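Local coordinates for E3 SUMO-protein ligase SIZ1 (Saccharomyces cerevisiae, PDB 3I2D), which acts as a SUMO E3 ligase of the PIAS family, promoting attachment of SUMO to septins and PCNA, with a zinc-containing SP-RING that engages UBC9, at residues S97-L102 against T179-V184; N148-K153 against T172-P177. One frame throughout, in Å; residues are numbered along the deposited sequence.

Interaction 1 (S97-L102 against T179-V184); sequences SAKFKL and TQQNNV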
loop_
_atom_site.group_PDB
_atom_site.type_symbol
_atom_site.label_atom_id
_atom_site.label_comp_id
_atom_site.label_asym_id
_atom_site.label_seq_id
_atom_site.Cartn_x
_atom_site.Cartn_y
_atom_site.Cartn_z
ATOM N N SER A 97 -24.547 3.495 14.306
ATOM C CA SER A 97 -24.046 4.812 14.580
ATOM C C SER A 97 -23.041 4.748 15.708
ATOM O O SER A 97 -22.877 3.725 16.375
ATOM C CB SER A 97 -25.205 5.729 14.970
ATOM O OG SER A 97 -25.938 5.180 16.055
ATOM N N ALA A 98 -22.360 5.857 15.907
ATOM C CA ALA A 98 -21.385 5.954 16.960
ATOM C C ALA A 98 -21.190 7.428 17.233
ATOM O O ALA A 98 -21.270 8.264 16.331
ATOM C CB ALA A 98 -20.076 5.316 16.535
ATOM N N LYS A 99 -20.980 7.742 18.500
ATOM C CA LYS A 99 -20.741 9.107 18.913
ATOM C C LYS A 99 -19.415 9.008 19.642
ATOM O O LYS A 99 -19.173 8.041 20.384
ATOM C CB LYS A 99 -21.852 9.589 19.846
ATOM C CG LYS A 99 -23.218 9.693 19.173
ATOM C CD LYS A 99 -24.297 10.137 20.156
ATOM C CE LYS A 99 -25.633 10.387 19.467
ATOM N NZ LYS A 99 -26.198 9.156 18.844
ATOM N N PHE A 100 -18.543 9.981 19.404
ATOM C CA PHE A 100 -17.240 9.980 20.041
ATOM C C PHE A 100 -16.692 11.394 20.024
ATOM O O PHE A 100 -16.978 12.165 19.106
ATOM C CB PHE A 100 -16.303 9.030 19.275
ATOM C CG PHE A 100 -16.067 9.439 17.840
ATOM C CD1 PHE A 100 -14.934 10.170 17.484
ATOM C CD2 PHE A 100 -17.011 9.157 16.860
ATOM C CE1 PHE A 100 -14.748 10.620 16.183
ATOM C CE2 PHE A 100 -16.833 9.607 15.549
ATOM C CZ PHE A 100 -15.698 10.341 15.213
ATOM N N LYS A 101 -15.930 11.739 21.055
ATOM C CA LYS A 101 -15.291 13.048 21.135
ATOM C C LYS A 101 -13.789 12.805 21.081
ATOM O O LYS A 101 -13.276 11.888 21.720
ATOM C CB LYS A 101 -15.649 13.769 22.437
ATOM C CG LYS A 101 -17.041 14.380 22.455
ATOM C CD LYS A 101 -17.166 15.447 23.542
ATOM C CE LYS A 101 -16.406 16.730 23.177
ATOM N NZ LYS A 101 -14.923 16.563 23.030
ATOM N N LEU A 102 -13.084 13.615 20.307
ATOM C CA LEU A 102 -11.644 13.441 20.194
ATOM C C LEU A 102 -10.920 13.954 21.422
ATOM O O LEU A 102 -11.070 15.120 21.798
ATOM C CB LEU A 102 -11.111 14.163 18.955
ATOM C CG LEU A 102 -11.432 13.477 17.633
ATOM C CD1 LEU A 102 -10.722 14.207 16.509
ATOM C CD2 LEU A 102 -10.988 12.019 17.704
ATOM N N THR A 179 -13.550 20.157 21.333
ATOM C CA THR A 179 -14.571 19.854 22.346
ATOM C C THR A 179 -15.967 19.953 21.728
ATOM O O THR A 179 -16.627 20.992 21.809
ATOM C CB THR A 179 -14.520 20.846 23.546
ATOM O OG1 THR A 179 -14.562 22.196 23.058
ATOM C CG2 THR A 179 -13.269 20.624 24.385
ATOM N N GLN A 180 -16.405 18.864 21.112
ATOM C CA GLN A 180 -17.706 18.809 20.471
ATOM C C GLN A 180 -17.864 17.403 19.905
ATOM O O GLN A 180 -17.084 16.966 19.056
ATOM C CB GLN A 180 -17.782 19.858 19.359
ATOM C CG GLN A 180 -19.155 20.031 18.745
ATOM C CD GLN A 180 -19.223 21.240 17.827
ATOM O OE1 GLN A 180 -20.205 21.438 17.103
ATOM N NE2 GLN A 180 -18.178 22.062 17.856
ATOM N N GLN A 181 -18.869 16.697 20.407
ATOM C CA GLN A 181 -19.159 15.332 19.996
ATOM C C GLN A 181 -19.296 15.156 18.488
ATOM O O GLN A 181 -19.805 16.033 17.781
ATOM C CB GLN A 181 -20.430 14.851 20.686
ATOM C CG GLN A 181 -20.969 13.563 20.126
ATOM C CD GLN A 181 -22.382 13.292 20.584
ATOM O OE1 GLN A 181 -22.623 13.079 21.769
ATOM N NE2 GLN A 181 -23.329 13.307 19.645
ATOM N N ASN A 182 -18.827 14.006 18.012
ATOM C CA ASN A 182 -18.878 13.652 16.602
ATOM C C ASN A 182 -19.863 12.519 16.422
ATOM O O ASN A 182 -20.050 11.697 17.320
ATOM C CB ASN A 182 -17.507 13.187 16.115
ATOM C CG ASN A 182 -16.563 14.332 15.855
ATOM O OD1 ASN A 182 -16.791 15.158 14.962
ATOM N ND2 ASN A 182 -15.488 14.393 16.632
ATOM N N ASN A 183 -20.491 12.468 15.259
ATOM C CA ASN A 183 -21.441 11.406 14.997
ATOM C C ASN A 183 -21.220 10.768 13.633
ATOM O O ASN A 183 -21.230 11.442 12.602
ATOM C CB ASN A 183 -22.870 11.934 15.097
ATOM C CG ASN A 183 -23.819 10.906 15.667
ATOM O OD1 ASN A 183 -24.180 9.925 15.004
ATOM N ND2 ASN A 183 -24.217 11.111 16.918
ATOM N N VAL A 184 -21.011 9.458 13.644
ATOM C CA VAL A 184 -20.798 8.701 12.426
ATOM C C VAL A 184 -21.963 7.758 12.255
ATOM O O VAL A 184 -22.377 7.101 13.203
ATOM C CB VAL A 184 -19.529 7.858 12.505
ATOM C CG1 VAL A 184 -19.381 7.041 11.238
ATOM C CG2 VAL A 184 -18.333 8.756 12.699
#
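One face of the Phe100 ring carries the CB of Asn182, a CH-pi contact with CB 3.7 Å from the ring centroid and shifted toward the CZ side. At the rim, in the plane of the ring, sits CG2 of Val184, packed against CE2. The Asn182 amide, its plane turned 30° from that of the ring, continues beyond the CB; its OD1 accepts hydrogen bonds from Asn148 ND2 and Lys176 N. Phe100 reaches both residues because its CG stands between the backbone N and the carbonyl carbon (chi1 62°), which folds the ring across toward the neighbouring strand. Leu83 and Leu175 also pack on this phenyl group, and an alanine here would probably open a gap among them and leave the Asn182 CB and Val184 CG2 without their aromatic partner. Four backbone hydrogen bonds join the strands, from Asn182 N to Phe100 O (2.8 Å) and from Phe100 N to Asn182 O (3.1 Å), with the two between Ala98 and Val184 completing the set. On the other face of the sheet the aliphatic chain of Lys99 crosses the Gln181 amide, with CD 3.4 Å from NE2. Further along, Lys101 CG lies on Gln181 CA. Hydrogen-bonded pairs flanking the non-hydrogen-bonded pair Lys99–Asn183 make this a regular antiparallel ladder, joining edge strand 93-100 to strand 182-191 in a four-stranded sheet of the PINIT domain.

Interaction 2 (N148-K153 against T172-P177); sequences NNVQIK and TPHLKP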
loop_
_atom_site.group_PDB
_atom_site.type_symbol
_atom_site.label_atom_id
_atom_site.label_comp_id
_atom_site.label_asym_id
_atom_site.label_seq_id
_atom_site.Cartn_x
_atom_site.Cartn_y
_atom_site.Cartn_z
ATOM N N ASN A 148 -21.115 13.445 11.016
ATOM C CA ASN A 148 -21.715 14.700 11.441
ATOM C C ASN A 148 -22.609 15.235 10.315
ATOM O O ASN A 148 -22.396 16.328 9.781
ATOM C CB ASN A 148 -20.637 15.722 11.809
ATOM C CG ASN A 148 -19.709 15.225 12.909
ATOM O OD1 ASN A 148 -20.149 14.603 13.879
ATOM N ND2 ASN A 148 -18.418 15.516 12.771
ATOM N N ASN A 149 -23.590 14.414 9.947
ATOM C CA ASN A 149 -24.587 14.721 8.927
ATOM C C ASN A 149 -24.115 14.956 7.490
ATOM O O ASN A 149 -24.925 15.312 6.631
ATOM C CB ASN A 149 -25.443 15.909 9.385
ATOM C CG ASN A 149 -26.801 15.945 8.702
ATOM O OD1 ASN A 149 -27.562 14.980 8.774
ATOM N ND2 ASN A 149 -27.114 17.058 8.037
ATOM N N VAL A 150 -22.827 14.754 7.217
ATOM C CA VAL A 150 -22.301 14.930 5.856
ATOM C C VAL A 150 -21.950 13.573 5.242
ATOM O O VAL A 150 -21.318 12.730 5.891
ATOM C CB VAL A 150 -21.015 15.790 5.827
ATOM C CG1 VAL A 150 -20.676 16.166 4.388
ATOM C CG2 VAL A 150 -21.188 17.024 6.683
ATOM N N GLN A 151 -22.349 13.364 3.989
ATOM C CA GLN A 151 -22.053 12.103 3.323
ATOM C C GLN A 151 -20.610 12.069 2.863
ATOM O O GLN A 151 -20.135 12.984 2.201
ATOM C CB GLN A 151 -22.953 11.867 2.113
ATOM C CG GLN A 151 -22.857 10.424 1.621
ATOM C CD GLN A 151 -23.382 10.223 0.215
ATOM O OE1 GLN A 151 -22.718 10.569 -0.764
ATOM N NE2 GLN A 151 -24.584 9.666 0.107
ATOM N N ILE A 152 -19.926 10.985 3.206
ATOM C CA ILE A 152 -18.527 10.796 2.862
ATOM C C ILE A 152 -18.322 9.999 1.573
ATOM O O ILE A 152 -18.566 8.794 1.529
ATOM C CB ILE A 152 -17.812 10.094 4.020
ATOM C CG1 ILE A 152 -17.799 11.021 5.228
ATOM C CG2 ILE A 152 -16.415 9.686 3.620
ATOM C CD1 ILE A 152 -17.396 10.330 6.488
ATOM N N LYS A 153 -17.876 10.694 0.529
ATOM C CA LYS A 153 -17.601 10.082 -0.770
ATOM C C LYS A 153 -16.509 9.050 -0.523
ATOM O O LYS A 153 -15.646 9.264 0.325
ATOM C CB LYS A 153 -17.103 11.156 -1.750
ATOM C CG LYS A 153 -16.782 10.665 -3.165
ATOM C CD LYS A 153 -16.423 11.842 -4.081
ATOM C CE LYS A 153 -16.093 11.383 -5.495
ATOM N NZ LYS A 153 -15.787 12.533 -6.390
ATOM N N THR A 172 -11.850 12.292 8.615
ATOM C CA THR A 172 -11.121 13.488 9.011
ATOM C C THR A 172 -11.589 14.882 8.620
ATOM O O THR A 172 -11.724 15.748 9.482
ATOM C CB THR A 172 -9.678 13.349 8.615
ATOM O OG1 THR A 172 -9.288 11.979 8.783
ATOM C CG2 THR A 172 -8.815 14.217 9.501
ATOM N N PRO A 173 -11.832 15.132 7.329
ATOM C CA PRO A 173 -12.281 16.479 6.961
ATOM C C PRO A 173 -13.665 16.885 7.467
ATOM O O PRO A 173 -14.095 18.012 7.235
ATOM C CB PRO A 173 -12.212 16.463 5.431
ATOM C CG PRO A 173 -12.490 15.038 5.092
ATOM C CD PRO A 173 -11.647 14.295 6.130
ATOM N N HIS A 174 -14.361 15.992 8.161
ATOM C CA HIS A 174 -15.706 16.303 8.653
ATOM C C HIS A 174 -15.846 16.213 10.161
ATOM O O HIS A 174 -16.958 16.221 10.690
ATOM C CB HIS A 174 -16.730 15.381 7.992
ATOM C CG HIS A 174 -16.635 15.369 6.503
ATOM N ND1 HIS A 174 -16.992 16.454 5.732
ATOM C CD2 HIS A 174 -16.134 14.446 5.651
ATOM C CE1 HIS A 174 -16.708 16.200 4.467
ATOM N NE2 HIS A 174 -16.184 14.990 4.391
ATOM N N LEU A 175 -14.723 16.110 10.860
ATOM C CA LEU A 175 -14.773 16.061 12.313
ATOM C C LEU A 175 -15.178 17.455 12.793
ATOM O O LEU A 175 -14.935 18.449 12.096
ATOM C CB LEU A 175 -13.401 15.706 12.896
ATOM C CG LEU A 175 -12.947 14.247 12.862
ATOM C CD1 LEU A 175 -11.525 14.163 13.379
ATOM C CD2 LEU A 175 -13.872 13.386 13.711
ATOM N N LYS A 176 -15.810 17.527 13.963
ATOM C CA LYS A 176 -16.207 18.810 14.531
ATOM C C LYS A 176 -15.037 19.309 15.392
ATOM O O LYS A 176 -14.086 18.560 15.635
ATOM C CB LYS A 176 -17.477 18.651 15.369
ATOM C CG LYS A 176 -18.763 18.623 14.550
ATOM C CD LYS A 176 -19.989 18.461 15.453
ATOM C CE LYS A 176 -21.293 18.523 14.660
ATOM N NZ LYS A 176 -21.390 19.783 13.877
ATOM N N PRO A 177 -15.080 20.583 15.844
ATOM C CA PRO A 177 -14.019 21.180 16.673
ATOM C C PRO A 177 -13.739 20.523 18.032
ATOM O O PRO A 177 -14.656 20.200 18.783
ATOM C CB PRO A 177 -14.473 22.632 16.810
ATOM C CG PRO A 177 -15.186 22.888 15.501
ATOM C CD PRO A 177 -16.016 21.626 15.373
#
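Asn148 and His174 meet in a surface contact of the PINIT domain, where the turn between strands 143-147 and 150-151 is tied to the loop that leads from strand 169-170 toward strand 182-191. It is a side-chain-to-backbone tether flanked by apolar packing, with no strand pairing between the two segments. The imidazole of His174 reaches across to Val150 and Ile152: Val150 meets the ring crosswise, its CG1 3.9 Å from ND1, whereas Ile152 and His174 lie alongside with their ends pointing opposite ways, Ile152 CG1 3.8 Å from CD2. His174 CG is anti to its own carbonyl carbon (chi1 -52°), an orientation that carries the ring toward Val150 and Ile152. Ile152 is the buried member, packed also on Leu145, Cys147 and Leu171. Over one face of the Asn148 amide the aliphatic part of Lys176 passes obliquely, its CG 3.6 Å from ND2. The OD1 of that amide accepts a hydrogen bond from the backbone N of Asn183. The tether itself runs from Asn148 ND2 to His174 O, a hydrogen bond 2.6 Å long with an angle of 149° at the hydrogen, the acceptor lying close to the amide plane.

Both interactions reach the same four-stranded PINIT sheet, with centres about 10 Å apart. Interaction 1 is partly buried and rests on repeated backbone bonds between adjacent strands, with a buried, mostly apolar face that includes the amide of Asn182, and a polar, more exposed one. Interaction 2 lies at the surface and covers about half as much area, relying on one side-chain amide and a few van der Waals contacts round a histidine. The two meet directly: Asn183 O lies 2.6 Å from Asn148 N, a probable hydrogen bond that continues the sheet from 182-191 into the turn at Asn148. Leu102 CD1 and Leu175 CD1, 3.2 Å apart, join them through apolar packing as well.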